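Thiol:disulfide interchange protein DsbA (Pseudomonas aeruginosa, PDB 4ZL8) probably introduces disulfide bonds into other periplasmic proteins by passing on its own redox-active disulfide, as a thioredoxin-fold oxidoreductase of the DsbA subfamily. Local coordinates at residues G25-V30 against V157-Y162; F33-P38 against E96-E101; N92-A97 against A112-G117. The protein carries 1 engineered substitution. All blocks are in the same frame, centred on the assembly; numbering follows the deposited sequence.

In the fold
The three contacts lie along a thioredoxin fold and its helical insertion. Contact 1 pairs two adjacent inner strands of the sheet, and strand 27-33 runs on into the loop of contact 2, which carries C37 of the CxxC pair, predicted to be redox-active, and meets the end of helix 87-99. The centres of contacts 1 and 2 are about 25 Å apart, on opposite sides of the chain's centre. Contact 3 uses the same helix 87-99, shares E96 and A97 with contact 2, and has its centre about 11 Å from it; the O of Y35 and the CE1 of F95 approach to 3.3 Å. The centres of contacts 1 and 3 are about 29 Å apart.

Contact 1 (G25-V30 against V157-Y162); sequences GKIEVV and VVNGKY
E28, V29 and V30 run antiparallel to N159, V158 and V157, with V29 and V158 as a non-hydrogen-bonded pair and V30 and V157 as a hydrogen-bonded one. This joins strand 27-33 to strand 155-158 within the central sheet of the thioredoxin fold. The N of V30 donates to the O of V157 at 2.8 Å, and the N of V157 donates back to the O of V30.

Past this pair the strand pattern gives way to a side-chain substitute. The N of N159 still donates to the O of E28 at 2.7 Å, but the N of E28 finds the side-chain OD1 of N159, at 3.0 Å, where a backbone carbonyl would be expected. That bond is nearly straight at hydrogen (163°), yet its donor stands 39° above the amide plane, away from the lone-pair directions. The other end of the amide, ND2, is tied to E186 of helix 172-188, so both ends of the group are engaged. I27 meets the amide obliquely: its CG2, anti to the backbone N, lies 4.0 Å from the CG of N159. On the face bearing V29 and V158, their CG2 atoms meet at 4.4 Å, and V29 also touches I183 of helix 172-188; on the other, V30 and V157 both touch Y148. K161 and Y162 face V158 in a classic beta bulge, and the O of V158 accepts from the N of each.

Two waters extend the polar network. One bridges the O of K26 and the OD1 of N159. The carboxylate of E28 is hydrogen-bonded through OE2 to the OG of S22, while a second water donates to its OE1 and accepts from the N of G160, at 2.7 and 2.8 Å.

Contact 2 (F33-P38 against E96-E101); sequences FWYGCP and EAIHKE
The loop that leads into the CxxC motif of the thioredoxin fold, with C37 at the N-cap position of helix 38-52, meets the end of helix 87-99 here through Y35, G36 and P38 on one side and I98 and H99 on the other. A type I turn from W34 to C37 shapes the loop, closed by the N of C37 donating to the O of W34, and it presents the O of Y35 to the imidazole. The NE2 of H99 donates to that oxygen at 2.7 Å with an angle of 151° at hydrogen. The geometry is regular on both sides: the donor lies in the carbonyl plane of Y35, and the oxygen sits only 11° out of the ring plane of H99, at the ring's edge.

The CG of H99 is anti to its carbonyl carbon (chi1 -65°), which sends the ring out from the helix to the loop. Its CE1 comes 3.4 Å from the O of G36 and 3.8 Å from the CA of P38. I98 supplies the apolar half: CD1 touches the CB of Y35 at 3.7 Å, while CG2 reaches the CA of G36 and also lies over one face of the H99 ring, toward its rim. Y41 of helix 38-52 stacks with the same imidazole. The Y35 hydroxyl is hydrogen-bonded to E87, and its ring meets F95 edge-to-face.

C37 forms a disulfide with C40, predicted to be the redox-active one. The CB of C37 points away from segment 96-101; the imidazole bonds the O of Y35, in the backbone ahead of the cysteine. Donation through NE2 implies a proton on that nitrogen, and the bond pins the loop carbonyl to helix 87-99 two residues before C37.

Contact 3 (N92-A97 against A112-G117); sequences NAVFEA and ADFLAG
The ring of F114 reaches across to helix 87-99. The CG2 of V94 lies at its edge, near the ring plane, 4.2 Å from CE2. A97 and A93 approach obliquely: the CB of A97 is 3.5 Å from CZ, and the O of A93 is 3.6 Å from the same atom. That oxygen accepts the helical bond from the N of A97. With CG anti to the backbone N (chi1 167°), F114 extends its phenyl group to the surface formed by A93 and A97, whose short side chains admit the ring end.

Beside it, the CD2 of L115 meets the CG2 of V94 at 4.1 Å, so V94 touches both F114 and L115. The side-chain contacts are apolar, with 152 Å² buried, and the polar atom nearest the ring is the backbone O of A93. The axes of the short helical segments approach to 11.4 Å at their closest, with 125° between their directions, and the F114 side chain bridges much of this separation.

K103 and L105, in the connecting loop, also touch F114. L115 reaches F125 of helix 122-129 and L81 of helix 70-84, while V94 packs on M77 of that same helix and on Y35.

Contact 1 (G25-V30 against V157-Y162)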
loop_
_atom_site.group_PDB
_atom_site.type_symbol
_atom_site.label_atom_id
_atom_site.label_comp_id
_atom_site.label_asym_id
_atom_site.label_seq_id
_atom_site.Cartn_x
_atom_site.Cartn_y
_atom_site.Cartn_z
ATOM N N GLY A 25 6.864 1.370 17.412
ATOM C CA GLY A 25 7.101 0.165 18.170
ATOM C C GLY A 25 7.089 -1.093 17.344
ATOM O O GLY A 25 7.543 -2.136 17.803
ATOM N N LYS A 26 6.541 -1.011 16.136
ATOM C CA LYS A 26 6.599 -2.112 15.191
ATOM C C LYS A 26 7.450 -1.756 14.007
ATOM O O LYS A 26 7.563 -0.588 13.627
ATOM C CB LYS A 26 5.210 -2.507 14.718
ATOM C CG LYS A 26 4.374 -3.095 15.840
ATOM C CD LYS A 26 3.099 -3.746 15.351
ATOM C CE LYS A 26 2.417 -4.465 16.500
ATOM N NZ LYS A 26 1.153 -5.099 16.043
ATOM N N ILE A 27 8.053 -2.782 13.421
ATOM C CA ILE A 27 8.831 -2.610 12.219
ATOM C C ILE A 27 7.869 -2.493 11.051
ATOM O O ILE A 27 7.127 -3.428 10.751
ATOM C CB ILE A 27 9.795 -3.774 12.007
ATOM C CG1 ILE A 27 10.732 -3.907 13.211
ATOM C CG2 ILE A 27 10.558 -3.594 10.703
ATOM C CD1 ILE A 27 11.449 -5.235 13.272
ATOM N N GLU A 28 7.836 -1.321 10.437
ATOM C CA GLU A 28 6.877 -1.075 9.370
ATOM C C GLU A 28 7.311 -1.677 8.028
ATOM O O GLU A 28 8.482 -1.638 7.676
ATOM C CB GLU A 28 6.688 0.431 9.211
ATOM C CG GLU A 28 5.390 0.805 8.507
ATOM C CD GLU A 28 5.282 2.294 8.207
ATOM O OE1 GLU A 28 6.294 2.889 7.785
ATOM O OE2 GLU A 28 4.187 2.851 8.434
ATOM N N VAL A 29 6.333 -2.199 7.294
ATOM C CA VAL A 29 6.544 -2.559 5.895
ATOM C C VAL A 29 5.427 -1.923 5.092
ATOM O O VAL A 29 4.261 -2.239 5.312
ATOM C CB VAL A 29 6.506 -4.071 5.675
ATOM C CG1 VAL A 29 6.702 -4.394 4.201
ATOM C CG2 VAL A 29 7.568 -4.769 6.531
ATOM N N VAL A 30 5.777 -0.998 4.204
ATOM C CA VAL A 30 4.799 -0.317 3.355
ATOM C C VAL A 30 4.937 -0.776 1.913
ATOM O O VAL A 30 6.041 -0.787 1.373
ATOM C CB VAL A 30 5.043 1.201 3.392
ATOM C CG1 VAL A 30 4.074 1.913 2.445
ATOM C CG2 VAL A 30 4.900 1.753 4.800
ATOM N N VAL A 157 8.784 0.179 1.219
ATOM C CA VAL A 157 9.589 0.922 2.186
ATOM C C VAL A 157 9.535 0.193 3.518
ATOM O O VAL A 157 8.455 -0.082 4.047
ATOM C CB VAL A 157 9.145 2.405 2.374
ATOM C CG1 VAL A 157 10.055 3.104 3.377
ATOM C CG2 VAL A 157 9.134 3.145 1.046
ATOM N N VAL A 158 10.711 -0.136 4.041
ATOM C CA VAL A 158 10.817 -0.784 5.341
ATOM C C VAL A 158 11.283 0.185 6.410
ATOM O O VAL A 158 12.312 0.877 6.250
ATOM C CB VAL A 158 11.729 -2.020 5.284
ATOM C CG1 VAL A 158 12.022 -2.575 6.661
ATOM C CG2 VAL A 158 11.064 -3.102 4.445
ATOM N N ASN A 159 10.487 0.220 7.480
ATOM C CA ASN A 159 10.707 1.007 8.691
ATOM C C ASN A 159 11.030 2.478 8.456
ATOM O O ASN A 159 11.763 3.106 9.212
ATOM C CB ASN A 159 11.758 0.365 9.603
ATOM C CG ASN A 159 11.326 0.344 11.039
ATOM O OD1 ASN A 159 10.132 0.405 11.338
ATOM N ND2 ASN A 159 12.298 0.280 11.943
ATOM N N GLY A 160 10.427 3.033 7.412
ATOM C CA GLY A 160 10.602 4.441 7.090
ATOM C C GLY A 160 12.004 4.782 6.608
ATOM O O GLY A 160 12.363 5.945 6.512
ATOM N N LYS A 161 12.790 3.748 6.305
ATOM C CA LYS A 161 14.234 3.899 6.138
ATOM C C LYS A 161 14.785 3.349 4.825
ATOM O O LYS A 161 15.812 3.842 4.363
ATOM C CB LYS A 161 14.972 3.179 7.294
ATOM C CG LYS A 161 14.920 3.905 8.619
ATOM C CD LYS A 161 15.604 3.086 9.709
ATOM C CE LYS A 161 15.191 3.563 11.089
ATOM N NZ LYS A 161 15.623 2.654 12.182
ATOM N N TYR A 162 14.204 2.274 4.296
ATOM C CA TYR A 162 14.810 1.565 3.166
ATOM C C TYR A 162 13.797 1.464 2.044
ATOM O O TYR A 162 12.684 0.967 2.255
ATOM C CB TYR A 162 15.248 0.149 3.565
ATOM C CG TYR A 162 16.049 0.080 4.828
ATOM C CD1 TYR A 162 17.358 0.522 4.874
ATOM C CD2 TYR A 162 15.483 -0.428 5.988
ATOM C CE1 TYR A 162 18.095 0.450 6.053
ATOM C CE2 TYR A 162 16.197 -0.494 7.153
ATOM C CZ TYR A 162 17.497 -0.054 7.174
ATOM O OH TYR A 162 18.233 -0.124 8.320
HETATM O O HOH W 1 9.989 0.814 14.207
HETATM O O HOH W 2 8.204 1.937 6.141
#

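Contact 2 (F33-P38 against E96-E101)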
loop_
_atom_site.group_PDB
_atom_site.type_symbol
_atom_site.label_atom_id
_atom_site.label_comp_id
_atom_site.label_asym_id
_atom_site.label_seq_id
_atom_site.Cartn_x
_atom_site.Cartn_y
_atom_site.Cartn_z
ATOM N N PHE A 33 1.192 1.445 -3.734
ATOM C CA PHE A 33 0.528 0.749 -4.834
ATOM C C PHE A 33 -0.557 1.650 -5.419
ATOM O O PHE A 33 -0.895 2.688 -4.876
ATOM C CB PHE A 33 -0.091 -0.572 -4.338
ATOM C CG PHE A 33 -1.426 -0.392 -3.715
ATOM C CD1 PHE A 33 -1.559 0.275 -2.507
ATOM C CD2 PHE A 33 -2.564 -0.877 -4.326
ATOM C CE1 PHE A 33 -2.796 0.475 -1.960
ATOM C CE2 PHE A 33 -3.804 -0.668 -3.771
ATOM C CZ PHE A 33 -3.911 -0.017 -2.585
ATOM N N TRP A 34 -1.113 1.215 -6.539
ATOM C CA TRP A 34 -2.345 1.752 -7.082
ATOM C C TRP A 34 -3.162 0.539 -7.519
ATOM O O TRP A 34 -2.648 -0.364 -8.170
ATOM C CB TRP A 34 -2.040 2.709 -8.256
ATOM C CG TRP A 34 -3.183 3.054 -9.153
ATOM C CD1 TRP A 34 -4.465 3.360 -8.790
ATOM C CD2 TRP A 34 -3.146 3.098 -10.588
ATOM N NE1 TRP A 34 -5.221 3.597 -9.914
ATOM C CE2 TRP A 34 -4.438 3.438 -11.026
ATOM C CE3 TRP A 34 -2.143 2.896 -11.540
ATOM C CZ2 TRP A 34 -4.759 3.571 -12.368
ATOM C CZ3 TRP A 34 -2.470 3.021 -12.890
ATOM C CH2 TRP A 34 -3.764 3.357 -13.284
ATOM N N TYR A 35 -4.445 0.527 -7.201
ATOM C CA TYR A 35 -5.308 -0.576 -7.616
ATOM C C TYR A 35 -5.282 -0.837 -9.124
ATOM O O TYR A 35 -5.462 -1.982 -9.546
ATOM C CB TYR A 35 -6.750 -0.323 -7.220
ATOM C CG TYR A 35 -7.156 -0.541 -5.777
ATOM C CD1 TYR A 35 -6.982 -1.764 -5.137
ATOM C CD2 TYR A 35 -7.853 0.439 -5.096
ATOM C CE1 TYR A 35 -7.429 -1.966 -3.844
ATOM C CE2 TYR A 35 -8.301 0.252 -3.815
ATOM C CZ TYR A 35 -8.113 -0.951 -3.194
ATOM O OH TYR A 35 -8.609 -1.078 -1.919
ATOM N N GLY A 36 -5.096 0.202 -9.938
ATOM C CA GLY A 36 -5.121 0.065 -11.382
ATOM C C GLY A 36 -3.788 -0.312 -12.022
ATOM O O GLY A 36 -3.716 -0.456 -13.231
ATOM N N CYS A 37 -2.754 -0.465 -11.199
ATOM C CA CYS A 37 -1.398 -0.716 -11.651
ATOM C C CYS A 37 -1.236 -2.199 -11.985
ATOM O O CYS A 37 -1.366 -3.045 -11.114
ATOM C CB CYS A 37 -0.444 -0.234 -10.545
ATOM S SG CYS A 37 1.161 -1.021 -10.370
ATOM N N PRO A 38 -0.967 -2.526 -13.265
ATOM C CA PRO A 38 -0.908 -3.959 -13.594
ATOM C C PRO A 38 0.245 -4.723 -12.910
ATOM O O PRO A 38 0.056 -5.897 -12.591
ATOM C CB PRO A 38 -0.759 -3.986 -15.117
ATOM C CG PRO A 38 -0.893 -2.640 -15.579
ATOM C CD PRO A 38 -0.924 -1.674 -14.456
ATOM N N GLU A 96 -9.695 -7.569 -8.790
ATOM C CA GLU A 96 -10.250 -8.406 -9.839
ATOM C C GLU A 96 -11.240 -7.599 -10.698
ATOM O O GLU A 96 -11.283 -7.764 -11.927
ATOM C CB GLU A 96 -10.910 -9.663 -9.250
ATOM C CG GLU A 96 -10.988 -10.833 -10.221
ATOM C CD GLU A 96 -9.641 -11.549 -10.464
ATOM O OE1 GLU A 96 -8.564 -11.101 -9.976
ATOM O OE2 GLU A 96 -9.664 -12.581 -11.164
ATOM N N ALA A 97 -12.014 -6.727 -10.063
ATOM C CA ALA A 97 -12.981 -5.906 -10.811
ATOM C C ALA A 97 -12.265 -5.046 -11.862
ATOM O O ALA A 97 -12.687 -4.946 -13.007
ATOM C CB ALA A 97 -13.761 -5.024 -9.869
ATOM N N ILE A 98 -11.171 -4.439 -11.441
ATOM C CA ILE A 98 -10.446 -3.508 -12.299
ATOM C C ILE A 98 -9.679 -4.230 -13.390
ATOM O O ILE A 98 -9.702 -3.811 -14.532
ATOM C CB ILE A 98 -9.525 -2.641 -11.452
ATOM C CG1 ILE A 98 -10.362 -1.660 -10.632
ATOM C CG2 ILE A 98 -8.509 -1.884 -12.316
ATOM C CD1 ILE A 98 -9.612 -0.930 -9.517
ATOM N N HIS A 99 -9.050 -5.354 -13.071
ATOM C CA HIS A 99 -8.150 -6.001 -14.013
ATOM C C HIS A 99 -8.756 -7.148 -14.787
ATOM O O HIS A 99 -8.290 -7.467 -15.848
ATOM C CB HIS A 99 -6.871 -6.472 -13.315
ATOM C CG HIS A 99 -6.059 -5.343 -12.794
ATOM N ND1 HIS A 99 -5.114 -4.692 -13.563
ATOM C CD2 HIS A 99 -6.092 -4.701 -11.609
ATOM C CE1 HIS A 99 -4.589 -3.708 -12.858
ATOM N NE2 HIS A 99 -5.162 -3.687 -11.670
ATOM N N LYS A 100 -9.784 -7.782 -14.255
ATOM C CA LYS A 100 -10.406 -8.882 -14.979
ATOM C C LYS A 100 -11.794 -8.515 -15.495
ATOM O O LYS A 100 -12.169 -8.940 -16.593
ATOM C CB LYS A 100 -10.476 -10.129 -14.091
ATOM C CG LYS A 100 -9.112 -10.746 -13.795
ATOM C CD LYS A 100 -8.283 -10.967 -15.055
ATOM C CE LYS A 100 -6.957 -11.653 -14.741
ATOM N NZ LYS A 100 -5.839 -11.128 -15.569
ATOM N N GLU A 101 -12.551 -7.740 -14.725
ATOM C CA GLU A 101 -13.946 -7.465 -15.077
ATOM C C GLU A 101 -14.133 -6.141 -15.825
ATOM O O GLU A 101 -15.255 -5.754 -16.123
ATOM C CB GLU A 101 -14.822 -7.470 -13.832
ATOM C CG GLU A 101 -14.748 -8.744 -12.993
ATOM C CD GLU A 101 -15.403 -8.557 -11.623
ATOM O OE1 GLU A 101 -16.265 -7.662 -11.489
ATOM O OE2 GLU A 101 -15.047 -9.289 -10.681
#

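Contact 3 (N92-A97 against A112-G117)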
loop_
_atom_site.group_PDB
_atom_site.type_symbol
_atom_site.label_atom_id
_atom_site.label_comp_id
_atom_site.label_asym_id
_atom_site.label_seq_id
_atom_site.Cartn_x
_atom_site.Cartn_y
_atom_site.Cartn_z
ATOM N N ASN A 92 -9.172 -8.244 -2.719
ATOM C CA ASN A 92 -8.969 -9.056 -3.914
ATOM C C ASN A 92 -10.050 -8.713 -4.936
ATOM O O ASN A 92 -9.776 -8.624 -6.135
ATOM C CB ASN A 92 -9.002 -10.561 -3.629
ATOM C CG ASN A 92 -7.877 -11.029 -2.709
ATOM O OD1 ASN A 92 -6.877 -10.350 -2.522
ATOM N ND2 ASN A 92 -8.051 -12.208 -2.129
ATOM N N ALA A 93 -11.280 -8.524 -4.472
ATOM C CA ALA A 93 -12.385 -8.222 -5.376
ATOM C C ALA A 93 -12.195 -6.908 -6.129
ATOM O O ALA A 93 -12.580 -6.813 -7.298
ATOM C CB ALA A 93 -13.710 -8.208 -4.606
ATOM N N VAL A 94 -11.616 -5.909 -5.477
ATOM C CA VAL A 94 -11.387 -4.630 -6.141
ATOM C C VAL A 94 -10.345 -4.815 -7.233
ATOM O O VAL A 94 -10.548 -4.393 -8.365
ATOM C CB VAL A 94 -10.966 -3.530 -5.147
ATOM C CG1 VAL A 94 -10.506 -2.279 -5.878
ATOM C CG2 VAL A 94 -12.117 -3.194 -4.197
ATOM N N PHE A 95 -9.244 -5.480 -6.917
ATOM C CA PHE A 95 -8.248 -5.784 -7.933
ATOM C C PHE A 95 -8.866 -6.573 -9.088
ATOM O O PHE A 95 -8.561 -6.303 -10.266
ATOM C CB PHE A 95 -7.070 -6.565 -7.340
ATOM C CG PHE A 95 -5.891 -5.709 -6.942
ATOM C CD1 PHE A 95 -5.155 -5.032 -7.901
ATOM C CD2 PHE A 95 -5.494 -5.608 -5.615
ATOM C CE1 PHE A 95 -4.068 -4.266 -7.562
ATOM C CE2 PHE A 95 -4.400 -4.835 -5.276
ATOM C CZ PHE A 95 -3.686 -4.178 -6.238
ATOM N N GLU A 96 -9.695 -7.569 -8.790
ATOM C CA GLU A 96 -10.250 -8.406 -9.839
ATOM C C GLU A 96 -11.240 -7.599 -10.698
ATOM O O GLU A 96 -11.283 -7.764 -11.927
ATOM C CB GLU A 96 -10.910 -9.663 -9.250
ATOM C CG GLU A 96 -10.988 -10.833 -10.221
ATOM C CD GLU A 96 -9.641 -11.549 -10.464
ATOM O OE1 GLU A 96 -8.564 -11.101 -9.976
ATOM O OE2 GLU A 96 -9.664 -12.581 -11.164
ATOM N N ALA A 97 -12.014 -6.727 -10.063
ATOM C CA ALA A 97 -12.981 -5.906 -10.811
ATOM C C ALA A 97 -12.265 -5.046 -11.862
ATOM O O ALA A 97 -12.687 -4.946 -13.007
ATOM C CB ALA A 97 -13.761 -5.024 -9.869
ATOM N N ALA A 112 -19.493 2.733 -5.125
ATOM C CA ALA A 112 -20.465 2.309 -4.130
ATOM C C ALA A 112 -21.344 1.202 -4.688
ATOM O O ALA A 112 -21.695 0.260 -3.990
ATOM C CB ALA A 112 -21.313 3.486 -3.691
ATOM N N ASP A 113 -21.739 1.325 -5.950
ATOM C CA ASP A 113 -22.601 0.335 -6.570
ATOM C C ASP A 113 -21.888 -1.019 -6.655
ATOM O O ASP A 113 -22.464 -2.060 -6.344
ATOM C CB ASP A 113 -23.044 0.814 -7.950
ATOM C CG ASP A 113 -24.081 1.911 -7.874
ATOM O OD1 ASP A 113 -24.629 2.132 -6.772
ATOM O OD2 ASP A 113 -24.352 2.551 -8.915
ATOM N N PHE A 114 -20.630 -1.000 -7.062
ATOM C CA PHE A 114 -19.849 -2.226 -7.096
ATOM C C PHE A 114 -19.680 -2.801 -5.693
ATOM O O PHE A 114 -19.879 -4.005 -5.474
ATOM C CB PHE A 114 -18.465 -1.979 -7.703
ATOM C CG PHE A 114 -17.510 -3.118 -7.473
ATOM C CD1 PHE A 114 -17.666 -4.303 -8.145
ATOM C CD2 PHE A 114 -16.496 -3.019 -6.543
ATOM C CE1 PHE A 114 -16.816 -5.364 -7.900
ATOM C CE2 PHE A 114 -15.646 -4.086 -6.307
ATOM C CZ PHE A 114 -15.807 -5.239 -6.979
ATOM N N LEU A 115 -19.279 -1.958 -4.759
ATOM C CA LEU A 115 -18.946 -2.404 -3.414
ATOM C C LEU A 115 -20.178 -2.912 -2.672
ATOM O O LEU A 115 -20.067 -3.803 -1.836
ATOM C CB LEU A 115 -18.244 -1.290 -2.654
ATOM C CG LEU A 115 -16.846 -0.944 -3.173
ATOM C CD1 LEU A 115 -16.426 0.394 -2.590
ATOM C CD2 LEU A 115 -15.843 -2.067 -2.843
ATOM N N ALA A 116 -21.362 -2.390 -2.996
ATOM C CA ALA A 116 -22.600 -2.896 -2.421
ATOM C C ALA A 116 -22.755 -4.383 -2.716
ATOM O O ALA A 116 -23.251 -5.161 -1.889
ATOM C CB ALA A 116 -23.813 -2.109 -2.956
ATOM N N GLY A 117 -22.363 -4.791 -3.916
ATOM C CA GLY A 117 -22.406 -6.183 -4.302
ATOM C C GLY A 117 -21.504 -7.067 -3.459
ATOM O O GLY A 117 -21.689 -8.289 -3.417
#